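Local coordinates for MutT/nudix family protein (Streptococcus pneumoniae, PDB 4HFQ) that hydrolyses UDP-linked compounds as a UDP-X diphosphatase of the Nudix family, its substrates including precursors of peptidoglycan biosynthesis, at residues I110-E113 / I114-T118; L190-Y194 / Q195-G199; A129-T133 / N134-L138; P27-R30 / E31-E34. All coordinates share one frame; numbering follows the deposited sequence. Where two conformers were deposited one is given.

Contact 1 of 4, residues I110-E113 / I114-T118. With SO4 (sulfate ion), chain H.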
loop_
_atom_site.group_PDB
_atom_site.type_symbol
_atom_site.label_atom_id
_atom_site.label_comp_id
_atom_site.label_asym_id
_atom_site.label_seq_id
_atom_site.Cartn_x
_atom_site.Cartn_y
_atom_site.Cartn_z
ATOM N N ILE A 110 -8.921 -12.087 -6.515
ATOM C CA ILE A 110 -8.870 -11.939 -7.969
ATOM C C ILE A 110 -9.751 -12.980 -8.656
ATOM O O ILE A 110 -10.398 -12.659 -9.641
ATOM C CB ILE A 110 -7.433 -11.865 -8.564
ATOM C CG1 ILE A 110 -7.483 -11.362 -10.017
ATOM C CG2 ILE A 110 -6.701 -13.206 -8.501
ATOM C CD1 ILE A 110 -8.262 -10.073 -10.227
ATOM N N LEU A 111 -9.804 -14.201 -8.126
ATOM C CA LEU A 111 -10.667 -15.213 -8.734
ATOM C C LEU A 111 -12.138 -14.829 -8.632
ATOM O O LEU A 111 -12.905 -15.041 -9.590
ATOM C CB LEU A 111 -10.427 -16.587 -8.111
ATOM C CG LEU A 111 -9.025 -17.115 -8.420
ATOM C CD1 LEU A 111 -8.778 -18.434 -7.697
ATOM C CD2 LEU A 111 -8.799 -17.263 -9.925
ATOM N N LYS A 112 -12.541 -14.283 -7.491
ATOM C CA LYS A 112 -13.915 -13.835 -7.288
ATOM C C LYS A 112 -14.257 -12.743 -8.302
ATOM O O LYS A 112 -15.299 -12.810 -8.981
ATOM C CB LYS A 112 -14.107 -13.343 -5.845
ATOM C CG LYS A 112 -15.485 -12.763 -5.546
ATOM C CD LYS A 112 -15.584 -12.390 -4.070
ATOM C CE LYS A 112 -16.982 -11.942 -3.676
ATOM N NZ LYS A 112 -17.225 -10.559 -4.143
ATOM N N GLU A 113 -13.372 -11.767 -8.457
ATOM C CA GLU A 113 -13.627 -10.658 -9.367
ATOM C C GLU A 113 -13.604 -11.098 -10.820
ATOM O O GLU A 113 -14.454 -10.662 -11.600
ATOM C CB GLU A 113 -12.716 -9.474 -9.059
ATOM C CG GLU A 113 -13.019 -9.035 -7.635
ATOM C CD GLU A 113 -12.150 -7.936 -7.093
ATOM O OE1 GLU A 113 -11.376 -7.352 -7.857
ATOM O OE2 GLU A 113 -12.258 -7.656 -5.881
ATOM N N ILE A 114 -12.704 -12.005 -11.188
ATOM C CA ILE A 114 -12.745 -12.577 -12.545
ATOM C C ILE A 114 -14.116 -13.229 -12.811
ATOM O O ILE A 114 -14.735 -12.994 -13.858
ATOM C CB ILE A 114 -11.644 -13.609 -12.763
ATOM C CG1 ILE A 114 -10.262 -12.940 -12.803
ATOM C CG2 ILE A 114 -11.890 -14.378 -14.076
ATOM C CD1 ILE A 114 -9.141 -13.948 -12.641
ATOM N N GLU A 115 -14.612 -14.027 -11.875
ATOM C CA GLU A 115 -15.880 -14.726 -12.134
ATOM C C GLU A 115 -17.034 -13.734 -12.237
ATOM O O GLU A 115 -17.878 -13.842 -13.138
ATOM C CB GLU A 115 -16.174 -15.786 -11.068
ATOM C CG GLU A 115 -17.355 -16.689 -11.439
ATOM C CD GLU A 115 -17.491 -17.908 -10.543
ATOM O OE1 GLU A 115 -16.689 -18.071 -9.614
ATOM O OE2 GLU A 115 -18.422 -18.712 -10.757
ATOM N N GLU A 116 -17.079 -12.767 -11.328
ATOM C CA GLU A 116 -18.161 -11.788 -11.286
ATOM C C GLU A 116 -18.193 -10.906 -12.519
ATOM O O GLU A 116 -19.269 -10.571 -13.023
ATOM C CB GLU A 116 -18.063 -10.927 -10.018
ATOM C CG GLU A 116 -18.376 -11.695 -8.745
ATOM C CD GLU A 116 -18.108 -10.911 -7.469
ATOM O OE1 GLU A 116 -17.381 -9.898 -7.491
ATOM O OE2 GLU A 116 -18.640 -11.331 -6.427
ATOM N N GLU A 117 -17.023 -10.543 -13.025
ATOM C CA GLU A 117 -16.911 -9.615 -14.136
ATOM C C GLU A 117 -16.925 -10.323 -15.490
ATOM O O GLU A 117 -17.602 -9.863 -16.417
ATOM C CB GLU A 117 -15.620 -8.797 -13.997
ATOM C CG GLU A 117 -15.687 -7.806 -12.848
ATOM C CD GLU A 117 -14.360 -7.180 -12.507
ATOM O OE1 GLU A 117 -13.439 -7.157 -13.347
ATOM O OE2 GLU A 117 -14.266 -6.697 -11.347
ATOM N N THR A 118 -16.179 -11.418 -15.617
ATOM C CA THR A 118 -16.002 -12.048 -16.931
ATOM C C THR A 118 -16.942 -13.221 -17.181
ATOM O O THR A 118 -17.131 -13.609 -18.346
ATOM C CB THR A 118 -14.582 -12.568 -17.160
ATOM O OG1 THR A 118 -14.372 -13.737 -16.370
ATOM C CG2 THR A 118 -13.515 -11.512 -16.818
HETATM S S SO4 H . -19.241 -10.817 -0.628
HETATM O O1 SO4 H . -19.936 -9.800 0.190
HETATM O O2 SO4 H . -19.734 -10.739 -2.030
HETATM O O3 SO4 H . -17.793 -10.528 -0.593
HETATM O O4 SO4 H . -19.527 -12.162 -0.099
#

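Contact 2 of 4, residues L190-Y194 / Q195-G199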
loop_
_atom_site.group_PDB
_atom_site.type_symbol
_atom_site.label_atom_id
_atom_site.label_comp_id
_atom_site.label_asym_id
_atom_site.label_seq_id
_atom_site.Cartn_x
_atom_site.Cartn_y
_atom_site.Cartn_z
ATOM N N LEU A 190 3.982 -5.541 -18.069
ATOM C CA LEU A 190 3.381 -6.843 -17.793
ATOM C C LEU A 190 3.621 -7.856 -18.901
ATOM O O LEU A 190 3.896 -9.008 -18.623
ATOM C CB LEU A 190 1.885 -6.698 -17.528
ATOM C CG LEU A 190 1.564 -6.020 -16.195
ATOM C CD1 LEU A 190 0.123 -5.562 -16.241
ATOM C CD2 LEU A 190 1.820 -7.005 -15.059
ATOM N N TRP A 191 3.554 -7.393 -20.152
ATOM C CA TRP A 191 3.832 -8.264 -21.276
ATOM C C TRP A 191 5.246 -8.790 -21.241
ATOM O O TRP A 191 5.479 -9.981 -21.471
ATOM C CB TRP A 191 3.544 -7.504 -22.566
ATOM C CG TRP A 191 3.802 -8.276 -23.830
ATOM C CD1 TRP A 191 4.931 -8.220 -24.631
ATOM C CD2 TRP A 191 2.901 -9.210 -24.487
ATOM N NE1 TRP A 191 4.802 -9.064 -25.709
ATOM C CE2 TRP A 191 3.598 -9.677 -25.687
ATOM C CE3 TRP A 191 1.624 -9.689 -24.217
ATOM C CZ2 TRP A 191 3.025 -10.587 -26.560
ATOM C CZ3 TRP A 191 1.056 -10.606 -25.104
ATOM C CH2 TRP A 191 1.744 -11.046 -26.248
ATOM N N GLN A 192 6.200 -7.920 -20.905
ATOM C CA GLN A 192 7.588 -8.341 -20.790
ATOM C C GLN A 192 7.801 -9.354 -19.659
ATOM O O GLN A 192 8.543 -10.327 -19.817
ATOM C CB GLN A 192 8.514 -7.126 -20.638
ATOM C CG GLN A 192 8.519 -6.192 -21.855
ATOM C CD GLN A 192 8.901 -6.894 -23.149
ATOM O OE1 GLN A 192 8.258 -6.691 -24.199
ATOM N NE2 GLN A 192 9.905 -7.738 -23.082
ATOM N N VAL A 193 7.150 -9.143 -18.507
ATOM C CA VAL A 193 7.240 -10.119 -17.407
ATOM C C VAL A 193 6.589 -11.453 -17.816
ATOM O O VAL A 193 7.155 -12.530 -17.633
ATOM C CB VAL A 193 6.553 -9.604 -16.118
ATOM C CG1 VAL A 193 6.664 -10.644 -15.007
ATOM C CG2 VAL A 193 7.159 -8.294 -15.646
ATOM N N TYR A 194 5.403 -11.345 -18.405
ATOM C CA TYR A 194 4.637 -12.517 -18.827
ATOM C C TYR A 194 5.437 -13.400 -19.799
ATOM O O TYR A 194 5.402 -14.624 -19.695
ATOM C CB TYR A 194 3.315 -12.070 -19.457
ATOM C CG TYR A 194 2.579 -13.181 -20.165
ATOM C CD1 TYR A 194 1.900 -14.152 -19.438
ATOM C CD2 TYR A 194 2.582 -13.274 -21.554
ATOM C CE1 TYR A 194 1.245 -15.195 -20.077
ATOM C CE2 TYR A 194 1.908 -14.301 -22.203
ATOM C CZ TYR A 194 1.256 -15.254 -21.454
ATOM O OH TYR A 194 0.585 -16.295 -22.079
ATOM N N GLN A 195 6.142 -12.753 -20.733
ATOM C CA GLN A 195 6.935 -13.456 -21.743
ATOM C C GLN A 195 8.310 -13.892 -21.217
ATOM O O GLN A 195 9.118 -14.427 -21.984
ATOM C CB GLN A 195 7.119 -12.579 -22.990
ATOM C CG GLN A 195 5.831 -12.123 -23.673
ATOM C CD GLN A 195 5.077 -13.259 -24.336
ATOM O OE1 GLN A 195 5.562 -14.378 -24.396
ATOM N NE2 GLN A 195 3.879 -12.974 -24.831
ATOM N N GLY A 196 8.581 -13.658 -19.931
ATOM C CA GLY A 196 9.824 -14.101 -19.293
ATOM C C GLY A 196 11.050 -13.307 -19.711
ATOM O O GLY A 196 12.179 -13.775 -19.529
ATOM N N HIS A 197 10.838 -12.107 -20.243
ATOM C CA HIS A 197 11.947 -11.244 -20.650
ATOM C C HIS A 197 12.524 -10.487 -19.491
ATOM O O HIS A 197 13.603 -9.905 -19.584
ATOM C CB HIS A 197 11.488 -10.271 -21.725
ATOM C CG HIS A 197 10.949 -10.936 -22.976
ATOM N ND1 HIS A 197 10.332 -10.241 -23.943
ATOM C CD2 HIS A 197 10.954 -12.270 -23.395
ATOM C CE1 HIS A 197 9.950 -11.080 -24.928
ATOM N NE2 HIS A 197 10.343 -12.315 -24.597
ATOM N N ARG A 198 11.810 -10.483 -18.369
ATOM C CA ARG A 198 12.317 -9.895 -17.129
ATOM C C ARG A 198 11.559 -10.547 -15.999
ATOM O O ARG A 198 10.560 -11.213 -16.246
ATOM C CB ARG A 198 12.110 -8.390 -17.099
ATOM C CG ARG A 198 10.662 -7.976 -17.302
ATOM C CD ARG A 198 10.399 -6.639 -16.647
ATOM N NE ARG A 198 10.550 -6.760 -15.200
ATOM C CZ ARG A 198 10.849 -5.760 -14.383
ATOM N NH1 ARG A 198 11.029 -4.533 -14.866
ATOM N NH2 ARG A 198 10.957 -5.987 -13.086
ATOM N N GLY A 199 12.040 -10.365 -14.776
ATOM C CA GLY A 199 11.396 -10.932 -13.602
ATOM C C GLY A 199 10.232 -10.083 -13.123
ATOM O O GLY A 199 9.924 -9.009 -13.662
HETATM O O HOH W 1 9.173 -13.395 -15.386
#

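Contact 3 of 4, residues A129-T133 / N134-L138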
loop_
_atom_site.group_PDB
_atom_site.type_symbol
_atom_site.label_atom_id
_atom_site.label_comp_id
_atom_site.label_asym_id
_atom_site.label_seq_id
_atom_site.Cartn_x
_atom_site.Cartn_y
_atom_site.Cartn_z
ATOM N N ALA A 129 3.272 -8.590 -11.030
ATOM C CA ALA A 129 3.704 -7.265 -10.597
ATOM C C ALA A 129 2.979 -6.869 -9.358
ATOM O O ALA A 129 1.812 -7.246 -9.155
ATOM C CB ALA A 129 3.419 -6.223 -11.673
ATOM N N VAL A 130 3.651 -6.036 -8.555
ATOM C CA VAL A 130 2.950 -5.236 -7.540
ATOM C C VAL A 130 3.309 -3.779 -7.826
ATOM O O VAL A 130 4.451 -3.363 -7.615
ATOM C CB VAL A 130 3.328 -5.610 -6.087
ATOM C CG1 VAL A 130 2.483 -4.799 -5.111
ATOM C CG2 VAL A 130 3.113 -7.094 -5.835
ATOM N N PHE A 131 2.350 -3.040 -8.388
ATOM C CA PHE A 131 2.545 -1.630 -8.742
ATOM C C PHE A 131 2.103 -0.684 -7.624
ATOM O O PHE A 131 1.107 -0.929 -6.932
ATOM C CB PHE A 131 1.725 -1.258 -9.989
ATOM C CG PHE A 131 2.156 -1.933 -11.264
ATOM C CD1 PHE A 131 3.410 -1.706 -11.805
ATOM C CD2 PHE A 131 1.272 -2.760 -11.942
ATOM C CE1 PHE A 131 3.779 -2.297 -13.016
ATOM C CE2 PHE A 131 1.636 -3.355 -13.146
ATOM C CZ PHE A 131 2.891 -3.121 -13.677
ATOM N N ASP A 132 2.819 0.427 -7.515
ATOM C CA ASP A 132 2.433 1.540 -6.644
ATOM C C ASP A 132 1.610 2.515 -7.476
ATOM O O ASP A 132 2.151 3.147 -8.408
ATOM C CB ASP A 132 3.701 2.219 -6.109
ATOM C CG ASP A 132 3.423 3.401 -5.199
ATOM O OD1 ASP A 132 2.260 3.686 -4.849
ATOM O OD2 ASP A 132 4.425 4.047 -4.853
ATOM N N THR A 133 0.330 2.695 -7.141
ATOM C CA THR A 133 -0.475 3.653 -7.927
ATOM C C THR A 133 0.022 5.079 -7.825
ATOM O O THR A 133 -0.206 5.886 -8.734
ATOM C CB THR A 133 -1.973 3.613 -7.597
ATOM O OG1 THR A 133 -2.160 3.918 -6.203
ATOM C CG2 THR A 133 -2.580 2.266 -7.925
ATOM N N ASN A 134 0.734 5.409 -6.755
ATOM C CA ASN A 134 1.290 6.767 -6.666
ATOM C C ASN A 134 2.301 7.026 -7.759
ATOM O O ASN A 134 2.478 8.178 -8.164
ATOM C CB ASN A 134 1.911 7.043 -5.293
ATOM C CG ASN A 134 0.901 7.502 -4.269
ATOM O OD1 ASN A 134 -0.301 7.326 -4.407
ATOM N ND2 ASN A 134 1.408 8.080 -3.178
ATOM N N ARG A 135 2.949 5.969 -8.251
ATOM C CA ARG A 135 3.900 6.089 -9.362
ATOM C C ARG A 135 3.215 6.159 -10.722
ATOM O O ARG A 135 3.554 7.020 -11.544
ATOM C CB ARG A 135 4.897 4.923 -9.329
ATOM C CG ARG A 135 5.849 4.880 -10.529
ATOM C CD ARG A 135 6.927 3.822 -10.327
ATOM N NE ARG A 135 7.809 4.144 -9.208
ATOM C CZ ARG A 135 8.899 4.895 -9.306
ATOM N NH1 ARG A 135 9.261 5.401 -10.478
ATOM N NH2 ARG A 135 9.629 5.161 -8.235
ATOM N N PHE A 136 2.250 5.281 -10.956
ATOM C CA PHE A 136 1.717 5.091 -12.315
ATOM C C PHE A 136 0.402 5.784 -12.590
ATOM O O PHE A 136 0.089 6.052 -13.747
ATOM C CB PHE A 136 1.551 3.602 -12.616
ATOM C CG PHE A 136 2.848 2.891 -12.809
ATOM C CD1 PHE A 136 3.476 2.887 -14.060
ATOM C CD2 PHE A 136 3.456 2.229 -11.746
ATOM C CE1 PHE A 136 4.684 2.233 -14.234
ATOM C CE2 PHE A 136 4.666 1.590 -11.918
ATOM C CZ PHE A 136 5.284 1.578 -13.164
ATOM N N GLN A 137 -0.407 6.008 -11.568
ATOM C CA GLN A 137 -1.726 6.576 -11.748
ATOM C C GLN A 137 -2.167 7.224 -10.439
ATOM O O GLN A 137 -3.138 6.806 -9.789
ATOM C CB GLN A 137 -2.716 5.501 -12.209
ATOM C CG GLN A 137 -2.849 4.259 -11.298
ATOM C CD GLN A 137 -2.276 2.970 -11.885
ATOM O OE1 GLN A 137 -1.452 2.301 -11.260
ATOM N NE2 GLN A 137 -2.741 2.593 -13.080
ATOM N N LEU A 138 -1.462 8.298 -10.098
ATOM C CA LEU A 138 -1.685 8.970 -8.840
ATOM C C LEU A 138 -3.155 9.327 -8.652
ATOM O O LEU A 138 -3.838 9.790 -9.583
ATOM C CB LEU A 138 -0.819 10.219 -8.754
ATOM C CG LEU A 138 -0.946 11.028 -7.449
ATOM C CD1 LEU A 138 -0.478 10.257 -6.221
ATOM C CD2 LEU A 138 -0.169 12.335 -7.582
HETATM O O HOH W 2 6.775 3.928 -6.319
HETATM O O HOH W 3 -2.458 6.600 -5.858
#

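Contact 4 of 4, residues P27-R30 / E31-E34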
loop_
_atom_site.group_PDB
_atom_site.type_symbol
_atom_site.label_atom_id
_atom_site.label_comp_id
_atom_site.label_asym_id
_atom_site.label_seq_id
_atom_site.Cartn_x
_atom_site.Cartn_y
_atom_site.Cartn_z
ATOM N N PRO A 27 -5.539 13.361 25.569
ATOM C CA PRO A 27 -6.656 14.116 25.002
ATOM C C PRO A 27 -6.257 15.400 24.285
ATOM O O PRO A 27 -6.935 15.787 23.343
ATOM C CB PRO A 27 -7.550 14.441 26.216
ATOM C CG PRO A 27 -6.695 14.236 27.410
ATOM C CD PRO A 27 -5.642 13.222 27.042
ATOM N N PHE A 28 -5.158 16.042 24.687
ATOM C CA PHE A 28 -4.735 17.248 23.988
ATOM C C PHE A 28 -4.076 16.908 22.660
ATOM O O PHE A 28 -4.279 17.627 21.696
ATOM C CB PHE A 28 -3.825 18.128 24.850
ATOM C CG PHE A 28 -4.496 18.656 26.090
ATOM C CD1 PHE A 28 -4.439 17.931 27.278
ATOM C CD2 PHE A 28 -5.174 19.868 26.076
ATOM C CE1 PHE A 28 -5.051 18.407 28.431
ATOM C CE2 PHE A 28 -5.788 20.355 27.235
ATOM C CZ PHE A 28 -5.727 19.618 28.406
ATOM N N ASP A 29 -3.347 15.798 22.601
ATOM C CA ASP A 29 -2.830 15.320 21.305
ATOM C C ASP A 29 -3.984 14.916 20.384
ATOM O O ASP A 29 -3.991 15.269 19.216
ATOM C CB ASP A 29 -1.860 14.157 21.493
ATOM C CG ASP A 29 -0.492 14.614 21.965
ATOM O OD1 ASP A 29 0.071 15.551 21.351
ATOM O OD2 ASP A 29 0.030 14.022 22.932
ATOM N N ARG A 30 -4.995 14.236 20.934
ATOM C CA ARG A 30 -6.179 13.885 20.127
ATOM C C ARG A 30 -6.770 15.150 19.495
ATOM O O ARG A 30 -7.049 15.177 18.301
ATOM C CB ARG A 30 -7.232 13.172 20.977
ATOM C CG ARG A 30 -8.523 12.919 20.222
ATOM C CD ARG A 30 -9.438 11.981 21.003
ATOM N NE ARG A 30 -10.682 11.788 20.264
ATOM C CZ ARG A 30 -10.839 10.918 19.259
ATOM N NH1 ARG A 30 -9.860 10.108 18.897
ATOM N NH2 ARG A 30 -12.009 10.845 18.640
ATOM N N GLU A 31 -6.947 16.196 20.299
ATOM C CA GLU A 31 -7.513 17.438 19.805
ATOM C C GLU A 31 -6.652 18.058 18.717
ATOM O O GLU A 31 -7.171 18.573 17.745
ATOM C CB GLU A 31 -7.664 18.427 20.943
ATOM C CG GLU A 31 -8.355 19.702 20.518
ATOM C CD GLU A 31 -8.574 20.638 21.684
ATOM O OE1 GLU A 31 -7.714 20.671 22.594
ATOM O OE2 GLU A 31 -9.613 21.334 21.690
ATOM N N ARG A 32 -5.334 17.998 18.887
ATOM C CA ARG A 32 -4.404 18.500 17.858
ATOM C C ARG A 32 -4.608 17.777 16.526
ATOM O O ARG A 32 -4.716 18.433 15.482
ATOM C CB ARG A 32 -2.950 18.376 18.294
ATOM C CG ARG A 32 -2.544 19.334 19.386
ATOM C CD ARG A 32 -1.131 19.023 19.896
ATOM N NE ARG A 32 -1.024 19.815 21.080
ATOM C CZ ARG A 32 -0.790 19.376 22.302
ATOM N NH1 ARG A 32 -0.417 18.113 22.551
ATOM N NH2 ARG A 32 -0.803 20.275 23.254
ATOM N N TYR A 33 -4.679 16.441 16.556
ATOM C CA TYR A 33 -4.914 15.704 15.324
ATOM C C TYR A 33 -6.287 16.023 14.735
ATOM O O TYR A 33 -6.416 16.129 13.524
ATOM C CB TYR A 33 -4.736 14.201 15.519
ATOM C CG TYR A 33 -3.343 13.760 15.909
ATOM C CD1 TYR A 33 -2.246 13.992 15.060
ATOM C CD2 TYR A 33 -3.126 13.064 17.089
ATOM C CE1 TYR A 33 -0.965 13.570 15.412
ATOM C CE2 TYR A 33 -1.852 12.655 17.457
ATOM C CZ TYR A 33 -0.787 12.883 16.605
ATOM O OH TYR A 33 0.477 12.437 16.953
ATOM N N GLU A 34 -7.299 16.184 15.588
ATOM C CA GLU A 34 -8.632 16.516 15.086
ATOM C C GLU A 34 -8.625 17.883 14.399
ATOM O O GLU A 34 -9.232 18.067 13.345
ATOM C CB GLU A 34 -9.674 16.492 16.201
ATOM C CG GLU A 34 -9.966 15.098 16.714
ATOM C CD GLU A 34 -10.924 15.068 17.873
ATOM O OE1 GLU A 34 -10.853 15.954 18.736
ATOM O OE2 GLU A 34 -11.704 14.114 17.940
HETATM O O HOH W 4 -4.984 20.435 22.102
HETATM O O HOH W 5 -13.221 13.374 20.043
#

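Contact 1 of 4, residues I110-E113 / I114-T118
Lys112 runs fully stretched as far as CE and then bends at its last torsion (chi4 -77°), which swings NZ onto the carboxylate of Glu116; the glutamate meets it by setting CG anti to its own carbonyl carbon (chi1 -69°) and continuing straight. The pair lies one turn apart on helix 106-118, whose sequence matches the helical part of the Nudix box, the catalytic signature of this family, with lysine at the place usually held by arginine. NZ forms a salt bridge to OE2 of Glu116 at 2.8 Å, on the syn side of the oxygen and 23° out of the carboxylate plane. The lysine nitrogen also makes a weak hydrogen bond to the sulfate O2, 3.3 Å from NZ; Tyr104 holds the same anion. On a different side of the helix the neighbours are apolar. CD1 of Ile114 reaches back past the Ile110 carbonyl to CG1 of Ile110 at 4.0 Å, and comes within 4.3 Å of Leu111 CD2. Ile110 and Ile114 pack on strands 69-78, 120-132 and 143-153, and Leu111 on strand 120-132, which seats the helix against the sheet. Glu113 and Glu117 extend on one side, with OE1 of Glu113 4.6 Å from OE2 of Glu117, while Glu117 OE1 is hydrogen-bonded to Gly97 N. At the last turn Ile114 O is gripped by Thr118 twice, from opposite faces of its carbonyl plane: by N at 2.8 Å and by OG1 at 2.6 Å.

Contact 2 of 4, residues L190-Y194 / Q195-G199
Gln195 lays its side chain over one face of the Trp191 indole. In the conformer described, one of two, CG makes a CH-pi contact 3.9 Å from the centroid of the five-membered ring, almost on its normal, while NE2 sits over the six-membered ring, toward the rim. The amide does not lie flat on the indole: the two planes are 62° apart, and NE2 also passes the edge of the Tyr194 ring, 3.5 Å from CD2. A bend at its second torsion (chi2 -57°) lets Gln192 turn its NE2 toward the edge of the imidazole of His197, where it makes a short but strongly bent, weak bond to ND1 at 2.7 Å. The first pair is spaced by the helical bond from Gln195 N to Trp191 O, the second by the way helix 184-194, a helix of the Nudix fold, comes to its end. Gly196 takes a positive phi and the chain closes a Schellman motif: His197 N bonds Gln192 O at 2.9 Å, nearly straight out from the carbonyl, whereas Gly196 N reaches Val193 O from above the carbonyl plane. Water 1 donates to Val193 O and, at 2.7 Å, to Arg198 O, and Arg126 NH1 adds a further bond to Val193 O. Arg198, beyond the turn, has NE 3.7 Å from Val193 CG2, and its guanidinium is fixed by an in-plane bond from NE to Gly199 O at 2.8 Å. Farther out, Trp75 of strand 69-78 packs against Trp191 and meets the Tyr194 ring with the planes at about 55°.

Contact 3 of 4, residues A129-T133 / N134-L138
Phe131 and Phe136 meet in a T-shaped stack where strand 120-132 of the Nudix fold runs directly into the short helix 133-136. The edge of Phe131 is turned to the face of Phe136, with centroids 5.0 Å apart and planes at 68°; the closest carbons are Phe131 CD1 and Phe136 CE2 at 3.5 Å. Both rings also touch Gln186 of helix 184-194. Of the hydrogen bonds, the one at the N-cap closes off the first turn. Asp132 points its CG away from its own N (chi1 179°), which lets OD1 accept from Asn134 N at 3.0 Å in an Asx turn, from well above the carboxylate plane; Gln142 NE2 is a second donor to OD1. The backbone of Asp132 serves too, its O accepting from Arg135 N at 2.9 Å. One residue on, Gln137 N bonds Thr133 O at 2.8 Å. CG2 of Thr133 lies 3.5 Å from OE1 of Gln137, an amide anchored outside by Gln186 and Glu179. Nearby, Val130 packs on Phe146 of the second subunit. Two waters bridge side chains. Water 2 donates to Asp132 OD2 and accepts from Arg135 NE, joining two opposite charges. Thr133 OG1 is also bonded to Tyr143 N, and Asn134 ND2 to Gln11 OE1, while water 3 lies 2.7 Å from both Thr133 OG1 and Asn134 OD1.

Contact 4 of 4, residues P27-R30 / E31-E34
Pro27 accepts through its O from Glu31 N at 3.1 Å, a backbone bond in the first turn of helix 27-47, part of the helical N-terminal region (helices 3-23, 27-47 and 52-59). Asp26 sits just before this turn, its OD1 bonded to Asp29 N. At Phe28 the carbonyl oxygen takes Arg32 N at 3.0 Å and also lies over one face of the Arg32 guanidinium, toward its rim, while water 4 donates to it as well. Asp29 OD1 forms a salt bridge with Arg32 NH1 at 2.9 Å. The bond lies in the guanidinium plane but comes down on the carboxylate from above, 67° out of its plane, and the two flat groups stand 69° apart. Tyr33 OH of the second subunit also bonds OD1, and Thr24 OG1 of that subunit bonds OD2, so this buried carboxylate is tied across the dimer interface. The Asp29 O accepts from Tyr33 N, and Tyr33 CD2 passes 3.2 Å from that same oxygen; the phenol ring meets Tyr33 of the second subunit, nearly parallel to it. Arg30, extended as far as NE, crosses Glu34, whose OE2 lies over one face of the Arg30 guanidinium. Their salt bridge is one of charge alone, OE2 of Glu34 being 3.4 Å from Arg30 NH2 with no N-H pointed at it. Water 5 provides the directed link, accepting from Arg30 NE at 3.0 Å and donating to Glu34 OE2 at 2.7 Å.

Along the chain the order is contact 4, contact 1, contact 3, contact 2. The last three share the Nudix fold: helix 106-118 of contact 1 leads into strand 120-132, whose end carries contact 3 about 22 Å away between centres. Contact 2 lies at the end of helix 184-194. Its centre is about 18 Å from that of contact 3, and the two touch where Leu190 packs on Ala129 and Phe131, joining that helix to the strand. Contact 4 stands apart in helix 27-47, its centre about 43 Å from contact 1 and 33 Å from contact 3. Contacts 3 and 4 both reach the second subunit, so the dimer involves the helical N-terminal region as well as the Nudix fold.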